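Local coordinates for protein trehalose-6-phosphate phosphatase (Cryptococcus neoformans, PDB 5DX9) that belongs to the trehalose-phosphatase family of the HAD clan and binds a magnesium ion close to a pocket occupied by a glycan, at residues A[49-52]-A[53-57]; A[93-96]-A[97-100]; A[101-104]-A[105-108]; A[193-196]-A[197-200]. One frame throughout, in Å; residues are numbered along the deposited sequence.

All four contacts are local and lie in series along the chain, so none nests within or crosses another. Contact 1 consists of late turns of helix 45-56, within the unit that joins strands 21-25 and 60-65. Contact 2 closes the loop between strands 92-94 and 102-103, and contact 3 starts where it ends, leading the chain off the edge strand of the mixed sheet through a turn. Contact 4, much further along, is the last part of helix 190-200. Contacts 2, 3 and 4 touch one another in three dimensions and tie the edge of the sheet to this helix. Contact 1 stands apart, its centre about 17 Å from that of contact 2.

Contact 1: residues A[49-52]-A[53-57]; sequences NAIA and ALCKD
Helix 45-56 is the helical arm of a beta-alpha-beta unit between strands 21-25 and 60-65, and in its late turns Ala50, Ile51 and Ala52 meet Leu54, Cys55 and Lys56. Four successive backbone bonds of the i to i+4 kind bind the turns together. Ala53 N gives the straightest of them to Asn49 O, at 3.0 Å with an angle of 167° at the hydrogen. Leu54 N bonds to Ala50 O and Cys55 N to Ile51 O, and Lys56 N reaches Ala52 O at 2.9 Å. One residue later the bond from Asp57 N to Ala53 O is weak, at 3.4 Å. Side chains lean on the same carbonyls. Leu54 holds CG beside its own backbone N (chi1 -64°), which tips the isobutyl group back over the preceding turn and leaves CG 3.3 Å from Ala50 O. Its CD1 comes alongside Ile51 CD1 at 4.5 Å, a loose apolar touch. The other branch of Ile51 serves a different neighbour, for CG2 lies 4.2 Å from Cys55 SG. Ile51 is thus split between partners three and four residues ahead, and these three side chains form a buried apolar strip along the helix. Asn49 and the far end of Lys56 turn away to the exposed side. Leu54 presses on Leu23 and Phe25 of strand 21-25 and on Phe298 and Leu302 of helix 291-306, and Cys55 rests on Arg82 and Leu83. Asp57, just beyond, forms a salt bridge with Arg21 at the start of strand 21-25.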
ATOM      1  N   ASN A  49       7.990  12.358  12.951  1.00 54.14           N
ATOM      2  CA  ASN A  49       8.080  13.793  12.706  1.00 59.39           C
ATOM      3  C   ASN A  49       7.929  14.141  11.228  1.00 56.57           C
ATOM      4  O   ASN A  49       7.234  15.095  10.873  1.00 56.39           O
ATOM      5  CB  ASN A  49       9.406  14.342  13.234  1.00 57.25           C
ATOM      6  CG  ASN A  49       9.502  14.285  14.746  1.00 58.42           C
ATOM      7  OD1 ASN A  49       8.497  14.113  15.438  1.00 60.98           O
ATOM      8  ND2 ASN A  49      10.712  14.440  15.267  1.00 60.21           N
ATOM      9  N   ALA A  50       8.580  13.359  10.370  1.00 55.00           N
ATOM     10  CA  ALA A  50       8.564  13.610   8.933  1.00 54.97           C
ATOM     11  C   ALA A  50       7.151  13.529   8.364  1.00 52.63           C
ATOM     12  O   ALA A  50       6.689  14.455   7.697  1.00 52.36           O
ATOM     13  CB  ALA A  50       9.479  12.625   8.217  1.00 54.97           C
ATOM     14  N   ILE A  51       6.474  12.418   8.633  1.00 53.03           N
ATOM     15  CA  ILE A  51       5.108  12.215   8.163  1.00 52.68           C
ATOM     16  C   ILE A  51       4.178  13.290   8.711  1.00 50.47           C
ATOM     17  O   ILE A  51       3.257  13.734   8.026  1.00 51.26           O
ATOM     18  CB  ILE A  51       4.565  10.828   8.571  1.00 50.31           C
ATOM     19  CG1 ILE A  51       5.483   9.718   8.055  1.00 54.52           C
ATOM     20  CG2 ILE A  51       3.152  10.639   8.050  1.00 49.81           C
ATOM     21  CD1 ILE A  51       5.504   9.591   6.545  1.00 49.04           C
ATOM     22  N   ALA A  52       4.426  13.699   9.950  1.00 52.82           N
ATOM     23  CA  ALA A  52       3.628  14.739  10.590  1.00 55.68           C
ATOM     24  C   ALA A  52       3.711  16.045   9.808  1.00 53.25           C
ATOM     25  O   ALA A  52       2.687  16.636   9.464  1.00 56.24           O
ATOM     26  CB  ALA A  52       4.082  14.947  12.022  1.00 54.96           C
ATOM     27  N   ALA A  53       4.935  16.483   9.528  1.00 53.90           N
ATOM     28  CA  ALA A  53       5.167  17.708   8.770  1.00 52.79           C
ATOM     29  C   ALA A  53       4.500  17.653   7.401  1.00 55.32           C
ATOM     30  O   ALA A  53       3.957  18.651   6.926  1.00 56.98           O
ATOM     31  CB  ALA A  53       6.657  17.961   8.620  1.00 52.88           C
ATOM     32  N   LEU A  54       4.543  16.482   6.772  1.00 54.48           N
ATOM     33  CA  LEU A  54       3.922  16.287   5.467  1.00 51.69           C
ATOM     34  C   LEU A  54       2.410  16.448   5.557  1.00 52.89           C
ATOM     35  O   LEU A  54       1.780  16.976   4.643  1.00 53.97           O
ATOM     36  CB  LEU A  54       4.265  14.905   4.903  1.00 54.34           C
ATOM     37  CG  LEU A  54       5.729  14.596   4.588  1.00 51.59           C
ATOM     38  CD1 LEU A  54       5.846  13.226   3.934  1.00 47.62           C
ATOM     39  CD2 LEU A  54       6.325  15.672   3.697  1.00 47.87           C
ATOM     40  N   CYS A  55       1.834  15.985   6.660  1.00 56.69           N
ATOM     41  CA  CYS A  55       0.398  16.112   6.885  1.00 57.85           C
ATOM     42  C   CYS A  55       0.021  17.552   7.228  1.00 58.30           C
ATOM     43  O   CYS A  55      -1.067  18.016   6.889  1.00 57.96           O
ATOM     44  CB  CYS A  55      -0.056  15.166   7.999  1.00 58.36           C
ATOM     45  SG  CYS A  55       0.057  13.411   7.578  1.00 58.21           S
ATOM     46  N   LYS A  56       0.934  18.250   7.899  1.00 57.63           N
ATOM     47  CA  LYS A  56       0.732  19.646   8.283  1.00 59.86           C
ATOM     48  C   LYS A  56       0.495  20.546   7.071  1.00 58.57           C
ATOM     49  O   LYS A  56      -0.192  21.563   7.168  1.00 60.40           O
ATOM     50  CB  LYS A  56       1.939  20.147   9.081  1.00 62.02           C
ATOM     51  CG  LYS A  56       1.953  21.647   9.352  1.00 68.25           C
ATOM     52  CD  LYS A  56       1.173  22.010  10.610  1.00 71.57           C
ATOM     53  CE  LYS A  56       1.208  23.516  10.869  1.00 74.01           C
ATOM     54  NZ  LYS A  56       2.597  24.034  11.062  1.00 71.34           N
ATOM     55  N   ASP A  57       1.064  20.168   5.932  1.00 57.52           N
ATOM     56  CA  ASP A  57       0.888  20.928   4.699  1.00 54.36           C
ATOM     57  C   ASP A  57      -0.467  20.627   4.066  1.00 57.94           C
ATOM     58  O   ASP A  57      -0.762  19.482   3.725  1.00 58.97           O
ATOM     59  CB  ASP A  57       2.016  20.619   3.710  1.00 55.24           C
ATOM     60  CG  ASP A  57       1.994  21.520   2.484  1.00 55.75           C
ATOM     61  OD1 ASP A  57       0.983  22.217   2.250  1.00 55.20           O
ATOM     62  OD2 ASP A  57       2.997  21.522   1.740  1.00 55.64           O
TER

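Contact 2: residues A[93-96]-A[97-100]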
ATOM      1  N   VAL A  93     -10.410   1.627   4.616  1.00 63.40           N
ATOM      2  CA  VAL A  93      -9.901   2.959   4.311  1.00 61.97           C
ATOM      3  C   VAL A  93     -10.406   3.998   5.313  1.00 65.33           C
ATOM      4  O   VAL A  93     -11.606   4.259   5.396  1.00 65.06           O
ATOM      5  CB  VAL A  93     -10.308   3.403   2.891  1.00 59.93           C
ATOM      6  CG1 VAL A  93      -9.601   4.695   2.512  1.00 62.68           C
ATOM      7  CG2 VAL A  93      -9.997   2.309   1.884  1.00 63.63           C
ATOM      8  N   LYS A  94      -9.488   4.585   6.075  1.00 61.98           N
ATOM      9  CA  LYS A  94      -9.839   5.683   6.969  1.00 62.47           C
ATOM     10  C   LYS A  94      -9.276   7.004   6.458  1.00 60.07           C
ATOM     11  O   LYS A  94      -8.090   7.290   6.632  1.00 59.61           O
ATOM     12  CB  LYS A  94      -9.330   5.424   8.386  1.00 61.14           C
ATOM     13  CG  LYS A  94      -9.519   6.615   9.311  1.00 63.91           C
ATOM     14  CD  LYS A  94      -8.508   6.609  10.445  1.00 65.47           C
ATOM     15  CE  LYS A  94      -8.486   7.951  11.160  1.00 68.81           C
ATOM     16  NZ  LYS A  94      -7.433   8.019  12.208  1.00 65.14           N
ATOM     17  N   GLN A  95     -10.130   7.805   5.831  1.00 65.10           N
ATOM     18  CA  GLN A  95      -9.734   9.115   5.323  1.00 63.41           C
ATOM     19  C   GLN A  95      -9.213  10.012   6.443  1.00 63.14           C
ATOM     20  O   GLN A  95      -9.481   9.761   7.618  1.00 62.54           O
ATOM     21  CB  GLN A  95     -10.908   9.790   4.620  1.00 65.06           C
ATOM     22  CG  GLN A  95     -11.550   8.945   3.537  1.00 66.62           C
ATOM     23  CD  GLN A  95     -12.717   9.645   2.874  1.00 69.64           C
ATOM     24  OE1 GLN A  95     -13.245   9.177   1.865  1.00 71.43           O
ATOM     25  NE2 GLN A  95     -13.126  10.776   3.438  1.00 73.32           N
ATOM     26  N   PRO A  96      -8.460  11.060   6.075  1.00 63.29           N
ATOM     27  CA  PRO A  96      -7.925  12.026   7.040  1.00 63.12           C
ATOM     28  C   PRO A  96      -9.028  12.662   7.884  1.00 63.51           C
ATOM     29  O   PRO A  96      -8.858  12.848   9.084  1.00 66.20           O
ATOM     30  CB  PRO A  96      -7.242  13.068   6.149  1.00 62.15           C
ATOM     31  CG  PRO A  96      -6.892  12.321   4.904  1.00 60.94           C
ATOM     32  CD  PRO A  96      -8.020  11.351   4.700  1.00 61.98           C
ATOM     33  N   GLY A  97     -10.158  12.977   7.264  1.00 63.72           N
ATOM     34  CA  GLY A  97     -11.264  13.566   7.996  1.00 71.44           C
ATOM     35  C   GLY A  97     -11.812  12.665   9.090  1.00 74.90           C
ATOM     36  O   GLY A  97     -11.772  13.007  10.275  1.00 71.33           O
ATOM     37  N   GLU A  98     -12.302  11.496   8.687  1.00 74.48           N
ATOM     38  CA  GLU A  98     -13.051  10.606   9.572  1.00 73.18           C
ATOM     39  C   GLU A  98     -12.226   9.983  10.695  1.00 74.68           C
ATOM     40  O   GLU A  98     -11.067  10.341  10.916  1.00 73.97           O
ATOM     41  CB  GLU A  98     -13.699   9.492   8.746  1.00 76.48           C
ATOM     42  CG  GLU A  98     -14.526  10.002   7.578  1.00 80.08           C
ATOM     43  CD  GLU A  98     -15.606  10.974   8.011  1.00 83.06           C
ATOM     44  OE1 GLU A  98     -16.439  10.599   8.865  1.00 83.42           O
ATOM     45  OE2 GLU A  98     -15.618  12.117   7.502  1.00 81.81           O
ATOM     46  N   GLU A  99     -12.849   9.043  11.400  1.00 75.05           N
ATOM     47  CA  GLU A  99     -12.220   8.346  12.517  1.00 76.14           C
ATOM     48  C   GLU A  99     -12.473   6.839  12.422  1.00 75.41           C
ATOM     49  O   GLU A  99     -11.877   6.046  13.153  1.00 72.48           O
ATOM     50  CB  GLU A  99     -12.741   8.903  13.849  1.00 79.47           C
ATOM     51  CG  GLU A  99     -12.266   8.163  15.094  1.00 80.46           C
ATOM     52  CD  GLU A  99     -10.760   8.217  15.287  1.00 79.46           C
ATOM     53  OE1 GLU A  99     -10.068   8.866  14.474  1.00 80.18           O
ATOM     54  OE2 GLU A  99     -10.266   7.605  16.261  1.00 78.30           O
ATOM     55  N   ASP A 100     -13.359   6.453  11.509  1.00 74.76           N
ATOM     56  CA  ASP A 100     -13.706   5.049  11.314  1.00 73.23           C
ATOM     57  C   ASP A 100     -13.347   4.570   9.907  1.00 72.16           C
ATOM     58  O   ASP A 100     -13.368   5.347   8.951  1.00 70.70           O
ATOM     59  CB  ASP A 100     -15.198   4.824  11.579  1.00 76.00           C
ATOM     60  CG  ASP A 100     -15.564   4.981  13.047  1.00 79.04           C
ATOM     61  OD1 ASP A 100     -14.848   5.702  13.773  1.00 81.00           O
ATOM     62  OD2 ASP A 100     -16.572   4.381  13.474  1.00 79.44           O
TER
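Lys94 and Glu99 run side by side, their side chains pointing the same way, and meet through a long salt bridge of 3.6 Å between Lys94 NZ and Glu99 OE1. Lys94 is stretched out along its whole length, CG anti to the backbone N (chi1 173°), and this straight shaft passes the returning backbone: CB and CG each lie 4.1 Å from Asp100 O, and CE is 3.5 Å from Glu98 O. Glu99 starts in a similar way but folds at chi2 (63°), which turns its carboxylate back toward the lysine end. The ammonium group also forms a salt bridge with Glu74 of helix 70-77, so two carboxylates share it. The segments are the two limbs of the loop in a beta hairpin, the strands 92-94 and 102-103 being antiparallel neighbours at one edge of the mixed sheet, and the end-to-end directions of the limbs differ by 143°. Pro96 and Gly97 form the bend. Closer to the bend, Gln95 NE2 lies 4.4 Å from Glu98 CG, the glutamate chain being folded. The other end of that amide is occupied elsewhere, since Gln95 OE1 accepts a probable hydrogen bond from Arg196 NH2 on helix 190-200. Next to it, the Pro96 ring rests on Tyr63 of strand 60-65, while Lys94 CB packs at 3.5 Å against Phe101 CE1, where the chain returns to the sheet.

Contact 3: residues A[101-104]-A[105-108]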
ATOM      1  N   PHE A 101     -13.025   3.286   9.787  1.00 69.22           N
ATOM      2  CA  PHE A 101     -12.618   2.704   8.512  1.00 66.00           C
ATOM      3  C   PHE A 101     -13.805   2.252   7.659  1.00 66.83           C
ATOM      4  O   PHE A 101     -14.658   1.492   8.115  1.00 66.59           O
ATOM      5  CB  PHE A 101     -11.682   1.515   8.747  1.00 65.67           C
ATOM      6  CG  PHE A 101     -10.313   1.903   9.231  1.00 64.52           C
ATOM      7  CD1 PHE A 101      -9.230   1.892   8.365  1.00 61.17           C
ATOM      8  CD2 PHE A 101     -10.106   2.271  10.550  1.00 64.27           C
ATOM      9  CE1 PHE A 101      -7.967   2.244   8.805  1.00 60.13           C
ATOM     10  CE2 PHE A 101      -8.844   2.624  10.998  1.00 64.89           C
ATOM     11  CZ  PHE A 101      -7.773   2.611  10.123  1.00 58.91           C
ATOM     12  N   ILE A 102     -13.847   2.723   6.419  1.00 67.10           N
ATOM     13  CA  ILE A 102     -14.823   2.244   5.447  1.00 68.81           C
ATOM     14  C   ILE A 102     -14.504   0.806   5.044  1.00 68.33           C
ATOM     15  O   ILE A 102     -13.453   0.544   4.460  1.00 67.97           O
ATOM     16  CB  ILE A 102     -14.844   3.126   4.182  1.00 68.11           C
ATOM     17  CG1 ILE A 102     -15.130   4.585   4.547  1.00 70.21           C
ATOM     18  CG2 ILE A 102     -15.856   2.598   3.177  1.00 69.81           C
ATOM     19  CD1 ILE A 102     -15.077   5.532   3.365  1.00 66.95           C
ATOM     20  N   ASN A 103     -15.402  -0.125   5.353  1.00 66.99           N
ATOM     21  CA  ASN A 103     -15.191  -1.517   4.967  1.00 65.90           C
ATOM     22  C   ASN A 103     -15.438  -1.721   3.477  1.00 67.95           C
ATOM     23  O   ASN A 103     -16.576  -1.681   3.011  1.00 66.74           O
ATOM     24  CB  ASN A 103     -16.088  -2.453   5.777  1.00 68.51           C
ATOM     25  CG  ASN A 103     -15.722  -3.921   5.593  1.00 68.91           C
ATOM     26  OD1 ASN A 103     -15.122  -4.309   4.587  1.00 63.86           O
ATOM     27  ND2 ASN A 103     -16.081  -4.745   6.571  1.00 66.48           N
HETATM   28  N   MSE A 104     -14.358  -1.953   2.741  1.00 66.21           N
HETATM   29  CA  MSE A 104     -14.421  -2.136   1.297  1.00 66.83           C
HETATM   30  C   MSE A 104     -14.893  -3.544   0.928  1.00 67.68           C
HETATM   31  O   MSE A 104     -15.057  -3.866  -0.252  1.00 68.22           O
HETATM   32  CB  MSE A 104     -13.046  -1.865   0.679  1.00 67.50           C
HETATM   33  CG  MSE A 104     -13.058  -1.011  -0.580  1.00 76.58           C
HETATM   34 SE   MSE A 104     -13.700   0.798  -0.251  1.00136.87          SE
HETATM   35  CE  MSE A 104     -13.026   1.032   1.562  1.00 75.29           C
ATOM     36  N   THR A 105     -15.121  -4.377   1.939  1.00 64.82           N
ATOM     37  CA  THR A 105     -15.371  -5.800   1.720  1.00 64.15           C
ATOM     38  C   THR A 105     -16.805  -6.244   2.012  1.00 63.92           C
ATOM     39  O   THR A 105     -17.134  -7.419   1.845  1.00 59.90           O
ATOM     40  CB  THR A 105     -14.428  -6.659   2.582  1.00 62.75           C
ATOM     41  OG1 THR A 105     -14.763  -6.493   3.966  1.00 59.91           O
ATOM     42  CG2 THR A 105     -12.977  -6.249   2.361  1.00 61.48           C
ATOM     43  N   GLU A 106     -17.651  -5.311   2.443  1.00 65.30           N
ATOM     44  CA  GLU A 106     -19.019  -5.638   2.841  1.00 67.23           C
ATOM     45  C   GLU A 106     -19.774  -6.454   1.793  1.00 65.11           C
ATOM     46  O   GLU A 106     -20.523  -7.368   2.135  1.00 64.68           O
ATOM     47  CB  GLU A 106     -19.801  -4.359   3.149  1.00 71.63           C
ATOM     48  CG  GLU A 106     -19.715  -3.908   4.597  1.00 74.18           C
ATOM     49  CD  GLU A 106     -21.063  -3.932   5.294  1.00 81.61           C
ATOM     50  OE1 GLU A 106     -22.044  -4.410   4.683  1.00 82.93           O
ATOM     51  OE2 GLU A 106     -21.142  -3.468   6.453  1.00 83.40           O
ATOM     52  N   ALA A 107     -19.561  -6.128   0.523  1.00 59.89           N
ATOM     53  CA  ALA A 107     -20.281  -6.783  -0.565  1.00 62.03           C
ATOM     54  C   ALA A 107     -19.572  -8.040  -1.070  1.00 62.44           C
ATOM     55  O   ALA A 107     -19.965  -8.618  -2.085  1.00 60.08           O
ATOM     56  CB  ALA A 107     -20.491  -5.805  -1.714  1.00 61.77           C
ATOM     57  N   LEU A 108     -18.532  -8.464  -0.360  1.00 60.72           N
ATOM     58  CA  LEU A 108     -17.735  -9.606  -0.797  1.00 58.46           C
ATOM     59  C   LEU A 108     -18.007 -10.854   0.043  1.00 56.25           C
ATOM     60  O   LEU A 108     -18.387 -10.763   1.210  1.00 56.25           O
ATOM     61  CB  LEU A 108     -16.245  -9.259  -0.750  1.00 56.35           C
ATOM     62  CG  LEU A 108     -15.818  -8.040  -1.569  1.00 58.00           C
ATOM     63  CD1 LEU A 108     -14.354  -7.711  -1.320  1.00 54.98           C
ATOM     64  CD2 LEU A 108     -16.075  -8.279  -3.047  1.00 57.36           C
TER
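Asn103 has a first torsion of -169°, which swings its CG over to the carbonyl side of the residue, and a small chi2 then points OD1 forward at Thr105 two positions on. In Thr105 a chi1 of 68° puts OG1 between the backbone N and the carbonyl carbon, and the two side chains cross at about a right angle. The backbone amide of Thr105 donates to Asn103 OD1, Thr105 N lying 2.6 Å from it with an angle of 149° at the hydrogen. A side-chain oxygen bonded to the N-H two residues ahead is consistent with an Asx turn, here at the end of the short edge strand 102-103. The modelled OD1 is, however, too close to the threonine OG1, so its exact place is doubtful. Glu106 adds an aliphatic touch, its CG lying 4.1 Å from Asn103 CB. The chain then bends through a type I beta turn, closed by Leu108 N on Thr105 O at 2.8 Å, and Leu108 CD1 comes 4.1 Å from Met104 O. Met104, a selenomethionine, sends its folded side chain elsewhere, SE lying 4.0 Å from Arg196 NH1 on helix 190-200. Thr105 itself packs on Ser91 in the loop before strand 92-94. Chemically, the contact relies on a neutral amide oxygen answering a backbone N-H as the strand ends; this bond would limit the rotation of the asparagine amide, if OD1 is placed correctly, but the crowding there leaves the precise turn of that group uncertain.

Contact 4: residues A[193-196]-A[197-200]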
ATOM      1  N   ILE A 193      -6.913   1.161  -4.132  1.00 44.64           N
ATOM      2  CA  ILE A 193      -6.941   2.275  -3.193  1.00 49.36           C
ATOM      3  C   ILE A 193      -6.293   3.506  -3.815  1.00 51.34           C
ATOM      4  O   ILE A 193      -6.820   4.614  -3.723  1.00 47.90           O
ATOM      5  CB  ILE A 193      -6.220   1.930  -1.883  1.00 46.35           C
ATOM      6  CG1 ILE A 193      -6.908   0.746  -1.194  1.00 51.35           C
ATOM      7  CG2 ILE A 193      -6.170   3.141  -0.968  1.00 47.75           C
ATOM      8  CD1 ILE A 193      -8.391   0.945  -0.958  1.00 46.74           C
ATOM      9  N   VAL A 194      -5.144   3.293  -4.450  1.00 49.74           N
ATOM     10  CA  VAL A 194      -4.432   4.362  -5.135  1.00 50.33           C
ATOM     11  C   VAL A 194      -5.319   5.013  -6.189  1.00 47.02           C
ATOM     12  O   VAL A 194      -5.311   6.230  -6.355  1.00 47.42           O
ATOM     13  CB  VAL A 194      -3.148   3.843  -5.805  1.00 46.44           C
ATOM     14  CG1 VAL A 194      -2.515   4.932  -6.662  1.00 47.28           C
ATOM     15  CG2 VAL A 194      -2.170   3.321  -4.755  1.00 44.64           C
ATOM     16  N   ARG A 195      -6.088   4.188  -6.892  1.00 50.41           N
ATOM     17  CA  ARG A 195      -6.958   4.676  -7.954  1.00 51.92           C
ATOM     18  C   ARG A 195      -8.138   5.449  -7.381  1.00 51.14           C
ATOM     19  O   ARG A 195      -8.525   6.489  -7.914  1.00 50.48           O
ATOM     20  CB  ARG A 195      -7.444   3.514  -8.817  1.00 53.74           C
ATOM     21  CG  ARG A 195      -6.306   2.726  -9.437  1.00 53.84           C
ATOM     22  CD  ARG A 195      -6.581   2.402 -10.886  1.00 58.67           C
ATOM     23  NE  ARG A 195      -7.448   1.238 -11.035  1.00 62.78           N
ATOM     24  CZ  ARG A 195      -7.009  -0.016 -11.043  1.00 62.13           C
ATOM     25  NH1 ARG A 195      -5.713  -0.265 -10.899  1.00 61.53           N
ATOM     26  NH2 ARG A 195      -7.864  -1.020 -11.188  1.00 65.33           N
ATOM     27  N   ARG A 196      -8.707   4.934  -6.297  1.00 49.81           N
ATOM     28  CA  ARG A 196      -9.731   5.660  -5.557  1.00 51.65           C
ATOM     29  C   ARG A 196      -9.221   7.044  -5.167  1.00 50.12           C
ATOM     30  O   ARG A 196      -9.917   8.044  -5.339  1.00 49.89           O
ATOM     31  CB  ARG A 196     -10.149   4.885  -4.309  1.00 53.00           C
ATOM     32  CG  ARG A 196     -10.982   5.699  -3.331  1.00 57.92           C
ATOM     33  CD  ARG A 196     -10.891   5.124  -1.930  1.00 58.50           C
ATOM     34  NE  ARG A 196     -11.584   5.956  -0.952  1.00 61.80           N
ATOM     35  CZ  ARG A 196     -12.817   5.725  -0.521  1.00 64.14           C
ATOM     36  NH1 ARG A 196     -13.494   4.679  -0.978  1.00 67.01           N
ATOM     37  NH2 ARG A 196     -13.374   6.536   0.369  1.00 67.25           N
ATOM     38  N   LEU A 197      -7.997   7.090  -4.650  1.00 47.71           N
ATOM     39  CA  LEU A 197      -7.397   8.349  -4.223  1.00 50.45           C
ATOM     40  C   LEU A 197      -7.154   9.299  -5.395  1.00 50.77           C
ATOM     41  O   LEU A 197      -7.328  10.509  -5.259  1.00 53.49           O
ATOM     42  CB  LEU A 197      -6.084   8.093  -3.482  1.00 50.03           C
ATOM     43  CG  LEU A 197      -6.211   7.296  -2.185  1.00 49.23           C
ATOM     44  CD1 LEU A 197      -4.956   7.443  -1.346  1.00 47.86           C
ATOM     45  CD2 LEU A 197      -7.438   7.741  -1.412  1.00 50.69           C
HETATM   46  N   MSE A 198      -6.743   8.760  -6.539  1.00 49.59           N
HETATM   47  CA  MSE A 198      -6.550   9.591  -7.724  1.00 51.57           C
HETATM   48  C   MSE A 198      -7.883  10.153  -8.219  1.00 51.29           C
HETATM   49  O   MSE A 198      -7.965  11.320  -8.600  1.00 51.69           O
HETATM   50  CB  MSE A 198      -5.853   8.803  -8.839  1.00 46.85           C
HETATM   51  CG  MSE A 198      -4.341   8.693  -8.660  1.00 51.03           C
HETATM   52 SE   MSE A 198      -3.422   7.728 -10.098  1.00 56.74          SE
HETATM   53  CE  MSE A 198      -4.344   6.010  -9.970  1.00 48.68           C
ATOM     54  N   TYR A 199      -8.922   9.324  -8.202  1.00 49.96           N
ATOM     55  CA  TYR A 199     -10.246   9.772  -8.617  1.00 52.79           C
ATOM     56  C   TYR A 199     -10.754  10.877  -7.699  1.00 53.91           C
ATOM     57  O   TYR A 199     -11.386  11.829  -8.151  1.00 55.39           O
ATOM     58  CB  TYR A 199     -11.240   8.610  -8.636  1.00 52.21           C
ATOM     59  CG  TYR A 199     -12.637   9.027  -9.040  1.00 53.72           C
ATOM     60  CD1 TYR A 199     -13.014   9.055 -10.374  1.00 53.89           C
ATOM     61  CD2 TYR A 199     -13.574   9.408  -8.087  1.00 53.69           C
ATOM     62  CE1 TYR A 199     -14.285   9.442 -10.751  1.00 55.55           C
ATOM     63  CE2 TYR A 199     -14.849   9.798  -8.455  1.00 56.45           C
ATOM     64  CZ  TYR A 199     -15.199   9.814  -9.789  1.00 56.56           C
ATOM     65  OH  TYR A 199     -16.465  10.199 -10.167  1.00 57.68           O
ATOM     66  N   GLU A 200     -10.467  10.747  -6.406  1.00 54.31           N
ATOM     67  CA  GLU A 200     -10.891  11.736  -5.423  1.00 53.86           C
ATOM     68  C   GLU A 200     -10.168  13.065  -5.595  1.00 55.25           C
ATOM     69  O   GLU A 200     -10.712  14.119  -5.270  1.00 55.65           O
ATOM     70  CB  GLU A 200     -10.654  11.224  -4.004  1.00 55.97           C
ATOM     71  CG  GLU A 200     -11.554  10.091  -3.559  1.00 52.71           C
ATOM     72  CD  GLU A 200     -11.265   9.674  -2.129  1.00 60.18           C
ATOM     73  OE1 GLU A 200     -11.729   8.591  -1.714  1.00 61.85           O
ATOM     74  OE2 GLU A 200     -10.568  10.434  -1.421  1.00 63.54           O
TER
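Leu197 packs back on Ile193 in the last turns of helix 190-200, which lies against the central, mostly parallel sheet of the HAD-type core. Its amide bonds to Ile193 O at 2.9 Å, and CG rests 3.2 Å from that same oxygen; Leu197 CG also lies 4.3 Å from Ile193 CG2. On the side facing the sheet, Leu197 meets Leu24 and Tyr63. Met198, a selenomethionine, bonds through N to Val194 O; its chain runs straight until a bend at chi3 (-59°) brings CE back over the previous turn, 3.9 Å from both Val194 CG1 and Arg195 CG. Leu223 of helix 217-225 lies against the same side chain. Tyr199 N continues the pattern to Arg195 O, while the ring leads away from the helix and its OH bonds to Pro259 O. Glu200 N reaches Arg196 O at 3.0 Å, and Glu200 CG lies 3.2 Å from Arg196 O. Its extended chain crosses that of Arg196, which is stretched from CG to NE; beyond NE, Arg196 NH1 bonds to Ala245 O. The guanidinium and carboxylate planes stand 70° apart. Glu200 OE1 approaches the guanidinium obliquely and makes its salt bridge with Arg196 NE at 2.7 Å.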